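Local coordinates for free serine kinase (PDB 5X0J), which phosphorylates free L-serine with ADP as phosphate donor, giving O-phospho-L-serine and AMP in the first step of cysteine biosynthesis from serine, at residues N111-V114 and E115-K119. The protein carries 1 engineered substitution. Numbering follows the deposited sequence. Where two conformers were deposited one is given.
Sequences NEVV and ERLKK
The flat groups that meet between N111-V114 and E115-K119 are peptide units, which touch through carbonyl oxygens on one helical turn and amide N-H donors on the next. Four such bonds join E115 N to N111 O, R116 N to E112 O, L117 N to V113 O and K118 N to V114 O. The L117 N to V113 O bond measures 2.9 Å, and that from R116 N to E112 O is a little longer, 3.1 Å. L117 and K118 also pack their side chains close against the carbonyl oxygens that their own backbone N-H groups bond: L117 CG sits 3.3 Å from V113 O, and K118 CG rests 3.4 Å from V114 O. This is the i to i+4 pattern of an alpha helix, here the amphipathic helix 110-119 in the C-terminal domain of the kinase, well away from the phosphoserine and AMP pockets. On its buried face V113 and L117 run side by side, CG1 of V113 meeting CD1 of L117 at 4.0 Å; L117 continues onto L122 and V124, while V113 packs on I174 and M168. Around the exposed side, the extended chain of K118 passes alongside V114, whose CG1 stands anti to the backbone N (chi1 171°) and touches K118 CE at 3.8 Å. E112 and R116 share the flank facing helix 155-170, but their charged ends stay apart, E112 OE2 lying 6.1 Å from R116 NH1. The R116 chain, bent at chi2 and chi3, carries its guanidinium to two salt bridges, NH2 with E167 on helix 155-170 and NH1 with E171 just past its end.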
# COMPACT_ATOMS: atom_id res chain seq x y z
N ASN A 111 21.03 0.88 11.35
CA ASN A 111 21.24 0.13 12.59
C ASN A 111 20.06 0.26 13.56
O ASN A 111 19.66 -0.73 14.18
CB ASN A 111 22.55 0.55 13.28
CG ASN A 111 23.79 0.17 12.46
OD1 ASN A 111 23.75 -0.68 11.57
ND2 ASN A 111 24.91 0.81 12.78
N GLU A 112 19.48 1.45 13.66
CA GLU A 112 18.29 1.66 14.48
C GLU A 112 17.09 0.84 13.98
O GLU A 112 16.37 0.24 14.78
CB GLU A 112 17.92 3.14 14.49
CG GLU A 112 16.92 3.53 15.56
CD GLU A 112 16.74 5.04 15.69
OE1 GLU A 112 16.94 5.77 14.68
OE2 GLU A 112 16.41 5.49 16.79
N VAL A 113 16.88 0.83 12.66
CA VAL A 113 15.80 0.04 12.05
C VAL A 113 16.05 -1.46 12.31
O VAL A 113 15.15 -2.16 12.78
CB VAL A 113 15.63 0.35 10.54
CG1 VAL A 113 14.62 -0.59 9.88
CG2 VAL A 113 15.18 1.80 10.33
N VAL A 114 17.27 -1.93 12.06
CA VAL A 114 17.60 -3.35 12.29
C VAL A 114 17.38 -3.77 13.75
O VAL A 114 16.80 -4.83 14.01
CB VAL A 114 19.04 -3.67 11.81
CG1 VAL A 114 19.47 -5.07 12.24
CG2 VAL A 114 19.14 -3.53 10.30
N GLU A 115 17.82 -2.94 14.69
CA GLU A 115 17.62 -3.16 16.14
C GLU A 115 16.14 -3.33 16.47
O GLU A 115 15.74 -4.23 17.22
CB GLU A 115 18.19 -1.95 16.93
CG GLU A 115 17.98 -1.97 18.44
CD GLU A 115 18.71 -0.84 19.14
OE1 GLU A 115 18.64 0.31 18.67
OE2 GLU A 115 19.35 -1.11 20.18
N ARG A 116 15.32 -2.43 15.91
CA ARG A 116 13.87 -2.49 16.15
C ARG A 116 13.23 -3.72 15.50
O ARG A 116 12.34 -4.34 16.08
CB ARG A 116 13.16 -1.21 15.68
CG ARG A 116 13.33 -0.03 16.62
CD ARG A 116 12.45 -0.15 17.87
NE ARG A 116 11.04 0.12 17.61
CZ ARG A 116 10.50 1.34 17.52
NH1 ARG A 116 11.24 2.43 17.65
NH2 ARG A 116 9.19 1.47 17.28
N LEU A 117 13.67 -4.08 14.29
CA LEU A 117 13.21 -5.31 13.65
C LEU A 117 13.55 -6.55 14.50
O LEU A 117 12.69 -7.41 14.73
CB LEU A 117 13.81 -5.44 12.25
CG LEU A 117 13.34 -4.42 11.22
CD1 LEU A 117 14.16 -4.58 9.96
CD2 LEU A 117 11.85 -4.55 10.90
N LYS A 118 14.78 -6.61 14.99
CA LYS A 118 15.21 -7.73 15.84
C LYS A 118 14.43 -7.76 17.16
O LYS A 118 14.05 -8.85 17.61
CB LYS A 118 16.71 -7.69 16.07
CG LYS A 118 17.50 -8.07 14.84
CD LYS A 118 19.00 -8.00 15.07
CE LYS A 118 19.75 -8.46 13.84
NZ LYS A 118 21.20 -8.64 14.10
N LYS A 119 14.13 -6.60 17.74
CA LYS A 119 13.33 -6.56 18.98
C LYS A 119 11.92 -7.13 18.76
O LYS A 119 11.35 -7.76 19.65
CB LYS A 119 13.24 -5.14 19.56
CG LYS A 119 12.53 -5.05 20.91
CD LYS A 119 11.05 -4.68 20.76
CE LYS A 119 10.30 -4.76 22.09
NZ LYS A 119 8.87 -4.38 21.95